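Local coordinates for protein ebony (Drosophila melanogaster, PDB 6DYS) that probably joins beta-alanine to dopamine and related amines, this chain being the amine-binding C-terminal domain that follows the adenylation and carrier domains, at residues L120-M125 and I159-T164. Residues are numbered along the deposited sequence; the frame is centred on the assembly and turned at random.
With HJ1 (N-[2-(3,4-dihydroxyphenyl)ethyl]-beta-alaninamide), chain C.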
ATOM      1  N   LEU A 120      12.198   1.663  -2.615  1.00 17.21           N
ATOM      2  CA  LEU A 120      11.084   0.853  -3.100  1.00 18.59           C
ATOM      3  C   LEU A 120       9.844   1.212  -2.296  1.00 14.72           C
ATOM      4  O   LEU A 120       9.756   0.904  -1.101  1.00 15.41           O
ATOM      5  CB  LEU A 120      11.397  -0.635  -2.990  1.00 17.65           C
ATOM      6  CG  LEU A 120      10.308  -1.518  -3.608  1.00 18.69           C
ATOM      7  CD1 LEU A 120      10.192  -1.260  -5.110  1.00 17.63           C
ATOM      8  CD2 LEU A 120      10.540  -2.996  -3.309  1.00 15.48           C
ATOM      9  N   HIS A 121       8.899   1.887  -2.937  1.00 15.48           N
ATOM     10  CA  HIS A 121       7.685   2.346  -2.275  1.00 18.49           C
ATOM     11  C   HIS A 121       6.645   1.238  -2.352  1.00 18.51           C
ATOM     12  O   HIS A 121       6.090   0.976  -3.423  1.00 19.89           O
ATOM     13  CB  HIS A 121       7.157   3.625  -2.924  1.00 20.01           C
ATOM     14  CG  HIS A 121       6.033   4.265  -2.169  1.00 24.64           C
ATOM     15  ND1 HIS A 121       5.106   5.092  -2.769  1.00 26.37           N
ATOM     16  CD2 HIS A 121       5.700   4.216  -0.857  1.00 27.73           C
ATOM     17  CE1 HIS A 121       4.244   5.516  -1.861  1.00 29.13           C
ATOM     18  NE2 HIS A 121       4.581   4.999  -0.692  1.00 29.50           N
ATOM     19  N   SER A 122       6.389   0.582  -1.226  1.00 18.58           N
ATOM     20  CA  SER A 122       5.292  -0.378  -1.128  1.00 21.17           C
ATOM     21  C   SER A 122       4.038   0.429  -0.813  1.00 28.26           C
ATOM     22  O   SER A 122       3.764   0.741   0.349  1.00 28.98           O
ATOM     23  CB  SER A 122       5.584  -1.432  -0.067  1.00 20.45           C
ATOM     24  OG  SER A 122       4.452  -2.260   0.165  1.00 26.80           O
ATOM     25  N   PHE A 123       3.277   0.790  -1.846  1.00 19.03           N
ATOM     26  CA  PHE A 123       2.200   1.753  -1.655  1.00 32.43           C
ATOM     27  C   PHE A 123       0.820   1.119  -1.542  1.00 26.20           C
ATOM     28  O   PHE A 123      -0.085   1.746  -0.983  1.00 27.48           O
ATOM     29  CB  PHE A 123       2.210   2.801  -2.779  1.00 28.99           C
ATOM     30  CG  PHE A 123       1.731   2.293  -4.114  1.00 28.68           C
ATOM     31  CD1 PHE A 123       0.425   2.509  -4.521  1.00 27.63           C
ATOM     32  CD2 PHE A 123       2.598   1.645  -4.981  1.00 28.00           C
ATOM     33  CE1 PHE A 123      -0.021   2.063  -5.751  1.00 23.48           C
ATOM     34  CE2 PHE A 123       2.162   1.199  -6.218  1.00 27.39           C
ATOM     35  CZ  PHE A 123       0.848   1.412  -6.603  1.00 27.25           C
ATOM     36  N   MET A 124       0.635  -0.100  -2.035  1.00 29.51           N
ATOM     37  CA  MET A 124      -0.644  -0.776  -1.888  1.00 26.09           C
ATOM     38  C   MET A 124      -0.401  -2.266  -1.765  1.00 27.85           C
ATOM     39  O   MET A 124       0.466  -2.826  -2.442  1.00 26.13           O
ATOM     40  CB  MET A 124      -1.589  -0.491  -3.062  1.00 29.94           C
ATOM     41  CG  MET A 124      -2.332   0.832  -2.929  1.00 38.79           C
ATOM     42  SD  MET A 124      -3.982   0.826  -3.642  1.00 38.00           S
ATOM     43  CE  MET A 124      -3.710   1.812  -5.107  1.00 30.60           C
ATOM     44  N   MET A 125      -1.169  -2.890  -0.882  1.00 28.76           N
ATOM     45  CA  MET A 125      -1.132  -4.323  -0.667  1.00 25.92           C
ATOM     46  C   MET A 125      -2.558  -4.769  -0.393  1.00 24.13           C
ATOM     47  O   MET A 125      -3.326  -4.043   0.243  1.00 28.50           O
ATOM     48  CB  MET A 125      -0.200  -4.681   0.497  1.00 29.27           C
ATOM     49  CG  MET A 125       0.449  -6.043   0.396  1.00 30.42           C
ATOM     50  SD  MET A 125       1.682  -6.305   1.692  1.00 36.11           S
ATOM     51  CE  MET A 125       3.206  -6.006   0.803  1.00 21.75           C
ATOM     52  N   ILE A 159      12.933  -0.397   1.709  1.00 16.24           N
ATOM     53  CA  ILE A 159      11.503  -0.478   1.447  1.00 19.58           C
ATOM     54  C   ILE A 159      10.800   0.581   2.285  1.00 22.82           C
ATOM     55  O   ILE A 159      10.996   0.652   3.505  1.00 18.90           O
ATOM     56  CB  ILE A 159      10.958  -1.883   1.752  1.00 15.41           C
ATOM     57  CG1 ILE A 159      11.665  -2.917   0.883  1.00 18.58           C
ATOM     58  CG2 ILE A 159       9.442  -1.933   1.528  1.00 15.78           C
ATOM     59  CD1 ILE A 159      11.450  -4.347   1.334  1.00 26.95           C
ATOM     60  N   PHE A 160       9.976   1.394   1.627  1.00 18.41           N
ATOM     61  CA  PHE A 160       9.317   2.551   2.218  1.00 15.91           C
ATOM     62  C   PHE A 160       7.813   2.349   2.124  1.00 19.26           C
ATOM     63  O   PHE A 160       7.297   2.026   1.049  1.00 19.08           O
ATOM     64  CB  PHE A 160       9.740   3.816   1.470  1.00 18.17           C
ATOM     65  CG  PHE A 160       9.324   5.101   2.115  1.00 15.71           C
ATOM     66  CD1 PHE A 160       9.634   5.369   3.434  1.00 16.45           C
ATOM     67  CD2 PHE A 160       8.658   6.070   1.374  1.00 19.81           C
ATOM     68  CE1 PHE A 160       9.274   6.571   4.009  1.00 17.18           C
ATOM     69  CE2 PHE A 160       8.288   7.274   1.945  1.00 21.01           C
ATOM     70  CZ  PHE A 160       8.598   7.526   3.267  1.00 18.50           C
ATOM     71  N   THR A 161       7.112   2.529   3.239  1.00 16.75           N
ATOM     72  CA  THR A 161       5.669   2.344   3.215  1.00 21.58           C
ATOM     73  C   THR A 161       5.048   3.090   4.389  1.00 19.75           C
ATOM     74  O   THR A 161       5.706   3.334   5.405  1.00 22.58           O
ATOM     75  CB  THR A 161       5.296   0.849   3.256  1.00 20.73           C
ATOM     76  OG1 THR A 161       3.908   0.679   2.940  1.00 16.34           O
ATOM     77  CG2 THR A 161       5.571   0.248   4.625  1.00 17.15           C
ATOM     78  N   THR A 162       3.784   3.471   4.225  1.00 19.10           N
ATOM     79  CA  THR A 162       2.969   4.002   5.313  1.00 20.95           C
ATOM     80  C   THR A 162       1.886   2.985   5.633  1.00 18.43           C
ATOM     81  O   THR A 162       1.050   2.673   4.780  1.00 19.77           O
ATOM     82  CB  THR A 162       2.343   5.346   4.949  1.00 17.61           C
ATOM     83  OG1 THR A 162       3.376   6.241   4.545  1.00 18.47           O
ATOM     84  CG2 THR A 162       1.632   5.947   6.148  1.00 17.18           C
ATOM     85  N   ASN A 163       1.908   2.462   6.850  1.00 18.51           N
ATOM     86  CA  ASN A 163       0.936   1.469   7.272  1.00 21.15           C
ATOM     87  C   ASN A 163      -0.153   2.166   8.070  1.00 18.25           C
ATOM     88  O   ASN A 163       0.138   2.902   9.019  1.00 16.48           O
ATOM     89  CB  ASN A 163       1.604   0.359   8.084  1.00 16.25           C
ATOM     90  CG  ASN A 163       2.485  -0.532   7.223  1.00 18.17           C
ATOM     91  OD1 ASN A 163       2.062  -1.008   6.174  1.00 19.47           O
ATOM     92  ND2 ASN A 163       3.716  -0.754   7.659  1.00 16.11           N
ATOM     93  N   THR A 164      -1.403   1.943   7.665  1.00 13.69           N
ATOM     94  CA  THR A 164      -2.538   2.666   8.206  1.00 21.01           C
ATOM     95  C   THR A 164      -3.532   1.776   8.935  1.00 20.11           C
ATOM     96  O   THR A 164      -4.545   2.287   9.425  1.00 17.33           O
ATOM     97  CB  THR A 164      -3.260   3.427   7.085  1.00 18.75           C
ATOM     98  OG1 THR A 164      -3.649   2.508   6.059  1.00 18.28           O
ATOM     99  CG2 THR A 164      -2.345   4.484   6.488  1.00 16.09           C
TER
HETATM  100  C02 HJ1 C 902       0.911  -1.497   3.346  1.00 36.39           C
HETATM  101  C03 HJ1 C 902       0.508  -0.196   2.661  1.00 30.39           C
HETATM  102  C04 HJ1 C 902      -0.879  -0.331   1.941  1.00 35.41           C
HETATM  103  C07 HJ1 C 902      -1.571   1.992   2.730  1.00 42.48           C
HETATM  104  C08 HJ1 C 902      -1.637   3.221   1.754  1.00 33.39           C
HETATM  105  C09 HJ1 C 902      -3.012   3.590   1.385  1.00 33.77           C
HETATM  106  C10 HJ1 C 902      -3.306   3.962   0.064  1.00 31.12           C
HETATM  107  C11 HJ1 C 902      -4.619   4.320  -0.296  1.00 33.78           C
HETATM  108  C12 HJ1 C 902      -5.624   4.300   0.650  1.00 33.30           C
HETATM  109  C14 HJ1 C 902      -5.326   3.923   1.976  1.00 28.59           C
HETATM  110  C16 HJ1 C 902      -4.012   3.567   2.331  1.00 32.70           C
HETATM  111  N01 HJ1 C 902       2.372  -1.629   3.450  1.00 29.56           N
HETATM  112  N06 HJ1 C 902      -1.863   0.761   1.996  1.00 38.12           N
HETATM  113  O05 HJ1 C 902      -1.142  -1.294   1.356  1.00 34.25           O
HETATM  114  O13 HJ1 C 902      -6.968   4.668   0.270  1.00 31.06           O
HETATM  115  O15 HJ1 C 902      -6.411   3.892   3.040  1.00 24.69           O
HETATM  116  O   HOH W   1       1.711   2.807   1.890  1.00 31.49           O
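L120 and H121 pair in parallel with I159 and F160, and beyond them the two strands part, their axes running 27° apart. F160 N gives a nearly straight hydrogen bond to L120 O (2.8 Å), and S122 N one of equal length to F160 O. From S122 on, a side chain and a water replace the ladder. T161 OG1, anti to its backbone N (chi1 -167°), reaches across and donates to S122 O at 2.6 Å, in the plane of that carbonyl. The water donates to the same oxygen and accepts from T162 N, bridging the widening gap. H121 turns the CD2 edge of its ring to F160 O, 3.3 Å away and near the ring plane; its nitrogens are held by E84 and E104, and E104 also binds T162 OG1. Beside the bulge at F123 and M124, in the wedge between the diverging strands, lies the beta-alanyl-dopamine ligand. Its amine N01 donates to T161 OG1 and, 2.8 Å away, to N163 OD1, while its amide O05 takes a weak bond from M125 N. A valine in place of T161 would probably cost S122 O its hydroxyl donor, leaving it the water, and the ligand amine one of its two acceptors on these strands. With helix 133-153 as the crossover, this is a beta-alpha-beta unit whose parallel strands splay beside a bulge, as in the GNAT acetyltransferase fold, and here the cleft holds the beta-alanyl end, chiefly by its amine.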